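Local atomic coordinates of thiamine pyrophosphokinase (Saccharomyces cerevisiae, PDB entry 1IG0), a protein that catalyses the transfer of a pyrophosphate group from ATP to thiamine, and is the only enzyme in yeast able to make thiamine diphosphate. Residues T277-T281 with G282-S286; Y220-T224 with D225-L229; H201-T204 with Q205-T208. One frame throughout, in Å; residues are numbered along the deposited sequence.

Contact 1: T277-T281 with G282-S286. With VIB (3-(4-amino-2-methyl-pyrimidin-5-ylmethyl)-5-(2-hydroxy-ethyl)-4-methyl-thiazol-3-ium), chain C.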
loop_
_atom_site.group_PDB
_atom_site.type_symbol
_atom_site.label_atom_id
_atom_site.label_comp_id
_atom_site.label_asym_id
_atom_site.label_seq_id
_atom_site.Cartn_x
_atom_site.Cartn_y
_atom_site.Cartn_z
ATOM N N THR B 277 18.258 2.130 5.851
ATOM C CA THR B 277 16.801 2.184 5.800
ATOM C C THR B 277 16.205 0.814 5.489
ATOM O O THR B 277 16.678 0.106 4.597
ATOM C CB THR B 277 16.314 3.215 4.750
ATOM O OG1 THR B 277 14.887 3.339 4.822
ATOM C CG2 THR B 277 16.727 2.789 3.344
ATOM N N SER B 278 15.169 0.445 6.235
ATOM C CA SER B 278 14.512 -0.844 6.055
ATOM C C SER B 278 13.109 -0.881 6.648
ATOM O O SER B 278 12.870 -0.354 7.734
ATOM C CB SER B 278 15.349 -1.950 6.699
ATOM O OG SER B 278 14.591 -3.139 6.842
ATOM N N VAL B 279 12.185 -1.510 5.930
ATOM C CA VAL B 279 10.810 -1.636 6.395
ATOM C C VAL B 279 10.762 -2.558 7.610
ATOM O O VAL B 279 9.911 -2.404 8.486
ATOM C CB VAL B 279 9.896 -2.216 5.286
ATOM C CG1 VAL B 279 8.524 -2.574 5.858
ATOM C CG2 VAL B 279 9.748 -1.207 4.160
ATOM N N VAL B 280 11.689 -3.508 7.661
ATOM C CA VAL B 280 11.745 -4.470 8.757
ATOM C C VAL B 280 12.247 -3.863 10.066
ATOM O O VAL B 280 11.766 -4.221 11.142
ATOM C CB VAL B 280 12.640 -5.676 8.390
ATOM C CG1 VAL B 280 12.644 -6.689 9.529
ATOM C CG2 VAL B 280 12.139 -6.320 7.096
ATOM N N THR B 281 13.209 -2.948 9.980
ATOM C CA THR B 281 13.748 -2.314 11.180
ATOM C C THR B 281 12.909 -1.103 11.574
ATOM O O THR B 281 13.046 -0.571 12.677
ATOM C CB THR B 281 15.203 -1.844 10.975
ATOM O OG1 THR B 281 15.239 -0.823 9.972
ATOM C CG2 THR B 281 16.089 -3.008 10.547
ATOM N N GLY B 282 12.043 -0.670 10.664
ATOM C CA GLY B 282 11.194 0.473 10.941
ATOM C C GLY B 282 11.865 1.788 10.603
ATOM O O GLY B 282 11.272 2.857 10.763
ATOM N N ARG B 283 13.110 1.716 10.141
ATOM C CA ARG B 283 13.849 2.916 9.775
ATOM C C ARG B 283 13.476 3.345 8.364
ATOM O O ARG B 283 14.154 3.007 7.394
ATOM C CB ARG B 283 15.357 2.669 9.868
ATOM C CG ARG B 283 15.888 2.621 11.296
ATOM C CD ARG B 283 17.358 2.227 11.326
ATOM N NE ARG B 283 18.175 3.082 10.467
ATOM C CZ ARG B 283 18.655 4.269 10.821
ATOM N NH1 ARG B 283 18.413 4.754 12.031
ATOM N NH2 ARG B 283 19.366 4.980 9.957
ATOM N N VAL B 284 12.385 4.096 8.266
ATOM C CA VAL B 284 11.883 4.588 6.989
ATOM C C VAL B 284 11.533 6.065 7.106
ATOM O O VAL B 284 10.817 6.470 8.023
ATOM C CB VAL B 284 10.613 3.819 6.558
ATOM C CG1 VAL B 284 10.042 4.418 5.284
ATOM C CG2 VAL B 284 10.941 2.351 6.350
ATOM N N SER B 285 12.042 6.866 6.177
ATOM C CA SER B 285 11.773 8.295 6.183
ATOM C C SER B 285 10.371 8.572 5.653
ATOM O O SER B 285 10.149 8.621 4.443
ATOM C CB SER B 285 12.805 9.035 5.329
ATOM O OG SER B 285 12.584 10.435 5.374
ATOM N N SER B 286 9.421 8.739 6.566
ATOM C CA SER B 286 8.044 9.022 6.185
ATOM C C SER B 286 7.705 10.425 6.653
ATOM O O SER B 286 8.318 10.935 7.587
ATOM C CB SER B 286 7.085 8.008 6.816
ATOM O OG SER B 286 7.141 8.044 8.231
HETATM C CM2 VIB C . 14.876 10.791 8.449
HETATM N N4A VIB C . 11.926 13.160 11.649
HETATM C CM4 VIB C . 7.221 14.683 10.405
HETATM O O1 VIB C . 4.548 10.860 11.171
HETATM C C7 VIB C . 4.274 12.260 11.291
HETATM C C6 VIB C . 5.378 12.934 12.147
HETATM C C2 VIB C . 8.834 11.518 11.017
HETATM S S1 VIB C . 7.469 10.904 12.001
HETATM C C5 VIB C . 6.754 12.520 11.633
HETATM C C4 VIB C . 7.579 13.275 10.859
HETATM N N3 VIB C . 8.685 12.684 10.564
HETATM C C7A VIB C . 9.753 13.303 9.729
HETATM C C4A VIB C . 12.117 12.606 10.367
HETATM N N3A VIB C . 13.353 11.999 10.053
HETATM C C2A VIB C . 13.562 11.440 8.782
HETATM N N1A VIB C . 12.534 11.493 7.823
HETATM C C6A VIB C . 11.300 12.098 8.133
HETATM C C5A VIB C . 11.084 12.660 9.404
HETATM O O HOH W 1 13.739 5.800 4.169
#
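Thr277 and Ser278 both donate to the carbonyl oxygen of Arg283, closing the tight loop between strand 275-277 and strand 285-286. Thr277 OG1 meets Arg283 O at 2.7 Å in the plane of that carbonyl; Ser278 N reaches the same oxygen at 3.0 Å, tilted 34° from the plane. The threonine OG1 stands opposite its backbone N (chi1 -174°), which carries it to the returning chain, and it also accepts from a water; the water accepts from Ser285 N at 2.8 Å. Bonds at the bend are weaker: Gly282 N makes a weak hydrogen bond to Ser278 O, and Val280 N and Thr281 N are weakly held by Ser278 OG. Gly282 has a positive phi (87°), at which a side chain would jam against Thr281 O.

The apolar contact is light: Val279 CG2 and Val284 CG2 are 4.3 Å apart, and both valines pack on Thr204 of the second subunit. Val284 CG2 also makes a methyl-to-carbonyl contact with Ser278 O at 3.6 Å.

Charge enters with Arg283, whose guanidinium is bonded to Pro276 O, salt-bridged to Glu3 and in a cation-pi contact with Trp275.

Ser285 OG donates to N1A of the thiamine pyrimidine at 2.7 Å and is also bonded to Asn288. Thr277, through its water, thus probably acts as a second-shell residue that helps hold the backbone of Ser285.

Contact 2: Y220-T224 with D225-L229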
loop_
_atom_site.group_PDB
_atom_site.type_symbol
_atom_site.label_atom_id
_atom_site.label_comp_id
_atom_site.label_asym_id
_atom_site.label_seq_id
_atom_site.Cartn_x
_atom_site.Cartn_y
_atom_site.Cartn_z
ATOM N N TYR B 220 2.810 5.850 -10.673
ATOM C CA TYR B 220 1.425 5.688 -10.268
ATOM C C TYR B 220 0.873 7.012 -9.790
ATOM O O TYR B 220 1.560 7.769 -9.103
ATOM C CB TYR B 220 1.289 4.672 -9.129
ATOM C CG TYR B 220 1.653 3.261 -9.510
ATOM C CD1 TYR B 220 2.941 2.772 -9.307
ATOM C CD2 TYR B 220 0.714 2.422 -10.106
ATOM C CE1 TYR B 220 3.287 1.478 -9.693
ATOM C CE2 TYR B 220 1.048 1.131 -10.494
ATOM C CZ TYR B 220 2.335 0.664 -10.286
ATOM O OH TYR B 220 2.670 -0.612 -10.672
ATOM N N MET B 221 -0.362 7.296 -10.177
ATOM C CA MET B 221 -1.032 8.506 -9.742
ATOM C C MET B 221 -2.252 8.038 -8.972
ATOM O O MET B 221 -3.114 7.348 -9.518
ATOM C CB MET B 221 -1.471 9.366 -10.923
ATOM C CG MET B 221 -2.259 10.591 -10.483
ATOM S SD MET B 221 -2.766 11.654 -11.841
ATOM C CE MET B 221 -1.320 12.646 -12.054
ATOM N N THR B 222 -2.311 8.399 -7.698
ATOM C CA THR B 222 -3.422 8.005 -6.852
ATOM C C THR B 222 -4.101 9.280 -6.380
ATOM O O THR B 222 -3.677 10.380 -6.735
ATOM C CB THR B 222 -2.926 7.199 -5.631
ATOM O OG1 THR B 222 -2.401 8.093 -4.642
ATOM C CG2 THR B 222 -1.827 6.235 -6.049
ATOM N N PRO B 223 -5.170 9.158 -5.580
ATOM C CA PRO B 223 -5.850 10.366 -5.106
ATOM C C PRO B 223 -4.968 11.241 -4.222
ATOM O O PRO B 223 -5.285 12.409 -3.987
ATOM C CB PRO B 223 -7.044 9.809 -4.332
ATOM C CG PRO B 223 -7.314 8.502 -5.010
ATOM C CD PRO B 223 -5.929 7.951 -5.209
ATOM N N THR B 224 -3.857 10.683 -3.749
ATOM C CA THR B 224 -2.963 11.419 -2.858
ATOM C C THR B 224 -1.475 11.393 -3.200
ATOM O O THR B 224 -0.709 12.203 -2.672
ATOM C CB THR B 224 -3.094 10.900 -1.417
ATOM O OG1 THR B 224 -2.765 9.505 -1.385
ATOM C CG2 THR B 224 -4.513 11.089 -0.908
ATOM N N ASP B 225 -1.055 10.486 -4.074
ATOM C CA ASP B 225 0.365 10.396 -4.388
ATOM C C ASP B 225 0.758 10.113 -5.825
ATOM O O ASP B 225 -0.048 9.717 -6.670
ATOM C CB ASP B 225 1.014 9.292 -3.544
ATOM C CG ASP B 225 0.819 9.488 -2.061
ATOM O OD1 ASP B 225 1.585 10.272 -1.465
ATOM O OD2 ASP B 225 -0.099 8.857 -1.493
ATOM N N LEU B 226 2.045 10.330 -6.058
ATOM C CA LEU B 226 2.711 10.024 -7.308
ATOM C C LEU B 226 3.712 9.030 -6.732
ATOM O O LEU B 226 4.439 9.351 -5.789
ATOM C CB LEU B 226 3.443 11.240 -7.881
ATOM C CG LEU B 226 2.619 12.264 -8.662
ATOM C CD1 LEU B 226 3.530 13.383 -9.145
ATOM C CD2 LEU B 226 1.946 11.584 -9.844
ATOM N N ILE B 227 3.725 7.815 -7.259
ATOM C CA ILE B 227 4.626 6.796 -6.747
ATOM C C ILE B 227 5.493 6.306 -7.887
ATOM O O ILE B 227 4.983 5.871 -8.920
ATOM C CB ILE B 227 3.825 5.620 -6.151
ATOM C CG1 ILE B 227 2.829 6.153 -5.115
ATOM C CG2 ILE B 227 4.768 4.610 -5.510
ATOM C CD1 ILE B 227 1.825 5.119 -4.629
ATOM N N PHE B 228 6.804 6.389 -7.701
ATOM C CA PHE B 228 7.736 5.973 -8.736
ATOM C C PHE B 228 9.065 5.502 -8.162
ATOM O O PHE B 228 9.311 5.623 -6.963
ATOM C CB PHE B 228 7.956 7.131 -9.710
ATOM C CG PHE B 228 8.412 8.397 -9.047
ATOM C CD1 PHE B 228 9.757 8.747 -9.038
ATOM C CD2 PHE B 228 7.497 9.234 -8.416
ATOM C CE1 PHE B 228 10.186 9.916 -8.408
ATOM C CE2 PHE B 228 7.915 10.403 -7.784
ATOM C CZ PHE B 228 9.262 10.744 -7.782
ATOM N N LEU B 229 9.923 4.972 -9.025
ATOM C CA LEU B 229 11.212 4.467 -8.580
ATOM C C LEU B 229 12.349 5.462 -8.745
ATOM O O LEU B 229 12.426 6.184 -9.741
ATOM C CB LEU B 229 11.547 3.168 -9.320
ATOM C CG LEU B 229 12.788 2.400 -8.852
ATOM C CD1 LEU B 229 12.586 0.913 -9.084
ATOM C CD2 LEU B 229 14.020 2.906 -9.584
HETATM O O HOH W 2 -1.336 6.625 -2.671
#
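Tyr220 and Ile227 form the antiparallel hydrogen-bonded pair of the hairpin made by strands 216-221 and 225-230, with Tyr220 N to Ile227 O and Ile227 N to Tyr220 O both at 2.8 Å. This end is tightly packed. Tyr220 CB sits 4.0 Å from Ile227 CB on one face, and the ring edge lies near Ile227 O; the phenol is bonded to Ser202 O of helix 196-212. On the other face Met221 and Leu226 run side by side, Met221 CE against Leu226 CD2 at 4.1 Å.

The open side is limited to exposed Pro223 and its partly exposed threonine neighbours; Asp225 is buried beside the second subunit. Thr222 N bonds Asp225 O. Thr222 OG1, between the backbone N and the carbonyl carbon (chi1 79°), accepts from Thr224 N at 3.1 Å, an ST turn, and also from Asp225 N at 2.8 Å. A valine in place of Thr222 would probably leave both of these amides without their acceptor and the turn less firmly set. Thr224 OG1 donates to Asp225 OD2 at 2.7 Å from above the carboxylate plane.

A water bonded to Thr222 OG1 donates to Asp225 OD2, as does Phe196 N of the second subunit; three donors on one oxygen should help stabilise its negative charge, tying the turn to the dimer interface.

Contact 3: H201-T204 with Q205-T208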
loop_
_atom_site.group_PDB
_atom_site.type_symbol
_atom_site.label_atom_id
_atom_site.label_comp_id
_atom_site.label_asym_id
_atom_site.label_seq_id
_atom_site.Cartn_x
_atom_site.Cartn_y
_atom_site.Cartn_z
ATOM N N HIS B 201 1.742 -5.895 -5.710
ATOM C CA HIS B 201 2.151 -6.290 -7.051
ATOM C C HIS B 201 2.495 -5.046 -7.857
ATOM O O HIS B 201 3.474 -5.030 -8.600
ATOM C CB HIS B 201 1.052 -7.052 -7.785
ATOM C CG HIS B 201 1.413 -7.379 -9.200
ATOM N ND1 HIS B 201 2.408 -8.277 -9.523
ATOM C CD2 HIS B 201 0.965 -6.876 -10.375
ATOM C CE1 HIS B 201 2.558 -8.311 -10.835
ATOM N NE2 HIS B 201 1.695 -7.472 -11.375
ATOM N N SER B 202 1.678 -4.006 -7.718
ATOM C CA SER B 202 1.928 -2.763 -8.436
ATOM C C SER B 202 3.327 -2.256 -8.110
ATOM O O SER B 202 4.022 -1.720 -8.975
ATOM C CB SER B 202 0.889 -1.706 -8.058
ATOM O OG SER B 202 -0.374 -2.017 -8.621
ATOM N N ILE B 203 3.745 -2.435 -6.861
ATOM C CA ILE B 203 5.070 -1.990 -6.453
ATOM C C ILE B 203 6.165 -2.842 -7.089
ATOM O O ILE B 203 7.211 -2.321 -7.471
ATOM C CB ILE B 203 5.230 -2.017 -4.916
ATOM C CG1 ILE B 203 4.262 -1.015 -4.276
ATOM C CG2 ILE B 203 6.666 -1.684 -4.533
ATOM C CD1 ILE B 203 4.411 0.402 -4.791
ATOM N N THR B 204 5.933 -4.146 -7.208
ATOM C CA THR B 204 6.932 -5.020 -7.819
ATOM C C THR B 204 7.226 -4.578 -9.253
ATOM O O THR B 204 8.363 -4.674 -9.718
ATOM C CB THR B 204 6.478 -6.502 -7.852
ATOM O OG1 THR B 204 5.375 -6.657 -8.756
ATOM C CG2 THR B 204 6.068 -6.958 -6.466
ATOM N N GLN B 205 6.199 -4.098 -9.950
ATOM C CA GLN B 205 6.350 -3.645 -11.330
ATOM C C GLN B 205 7.409 -2.553 -11.456
ATOM O O GLN B 205 8.163 -2.520 -12.429
ATOM C CB GLN B 205 5.014 -3.123 -11.867
ATOM C CG GLN B 205 3.964 -4.194 -12.156
ATOM C CD GLN B 205 4.314 -5.067 -13.353
ATOM O OE1 GLN B 205 5.047 -4.649 -14.250
ATOM N NE2 GLN B 205 3.769 -6.281 -13.383
ATOM N N LEU B 206 7.461 -1.653 -10.479
ATOM C CA LEU B 206 8.449 -0.579 -10.505
ATOM C C LEU B 206 9.858 -1.169 -10.527
ATOM O O LEU B 206 10.731 -0.698 -11.260
ATOM C CB LEU B 206 8.284 0.331 -9.282
ATOM C CG LEU B 206 7.040 1.225 -9.280
ATOM C CD1 LEU B 206 6.867 1.878 -7.919
ATOM C CD2 LEU B 206 7.168 2.277 -10.371
ATOM N N TYR B 207 10.068 -2.208 -9.724
ATOM C CA TYR B 207 11.367 -2.869 -9.651
ATOM C C TYR B 207 11.655 -3.752 -10.865
ATOM O O TYR B 207 12.725 -3.656 -11.467
ATOM C CB TYR B 207 11.472 -3.727 -8.386
ATOM C CG TYR B 207 11.589 -2.950 -7.089
ATOM C CD1 TYR B 207 10.493 -2.804 -6.242
ATOM C CD2 TYR B 207 12.806 -2.384 -6.699
ATOM C CE1 TYR B 207 10.603 -2.117 -5.030
ATOM C CE2 TYR B 207 12.927 -1.695 -5.489
ATOM C CZ TYR B 207 11.822 -1.567 -4.660
ATOM O OH TYR B 207 11.943 -0.901 -3.458
ATOM N N THR B 208 10.703 -4.610 -11.226
ATOM C CA THR B 208 10.894 -5.521 -12.355
ATOM C C THR B 208 11.045 -4.838 -13.713
ATOM O O THR B 208 11.888 -5.238 -14.517
ATOM C CB THR B 208 9.752 -6.561 -12.444
ATOM O OG1 THR B 208 8.495 -5.891 -12.594
ATOM C CG2 THR B 208 9.722 -7.419 -11.191
HETATM O O HOH W 3 6.355 -7.297 -11.316
#
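Thr204 and Thr208, one helical turn apart, both fold their hydroxyls back onto the helix. A chi1 of 68° sets Thr204 OG1 between its backbone N and carbonyl carbon, from where it donates to a lone pair of His201 O at 2.5 Å. That oxygen also takes a bond from Gln205 N at 3.2 Å, so two donors grip it. Thr208 OG1 comes to 3.1 Å from Thr204 O, which already accepts from Thr208 N at 2.8 Å. A water joins the two hydroxyls, donating to Thr204 OG1.

His201 carries its imidazole anti to the backbone N (chi1 176°), while Gln205 bends at chi2 and brings its amide across the imidazole at a slant. The ring and amide planes are turned 73° apart, with His201 NE2 and Gln205 NE2 at 3.1 Å; the same Gln205 nitrogen is bonded to Thr128. Ile203 and Tyr207 lie side by side, Ile203 CG2 at 4.0 Å from Tyr207 CE1, and Ile203 CD1 touches Leu206 CD1 at 4.2 Å.

Within the beta-alpha-beta unit of strand 184-189, helix 196-212 and strand 216-221, His201 and Gln205 face helix 126-139, Leu206 packs on Leu218 and Tyr220, and Tyr207 and Thr208 meet Val279 and Thr281, respectively, of the second subunit.

In the fold
Contacts 2 and 3 touch directly, their centres about 13 Å apart: besides the phenol of Tyr220 at Ser202, the tyrosine ring packs on Leu206, with Tyr220 CE1 3.8 Å from Leu206 CG, and Leu229 CD1 rests 3.3 Å from Leu206 O. Contact 1 stands apart from both within the chain, its nearest atoms about 8 Å from contact 3 and 10 Å from contact 2. Across the dimer, contact 1 of one subunit packs on contact 3 of the other. The thiamine site is shared between subunits: Ser285 of contact 1 bonds the ligand, as does Gln122 O of the second subunit. The His201 side chain lies about 6 Å from a bound thiamine, that of Tyr220 about 12 Å.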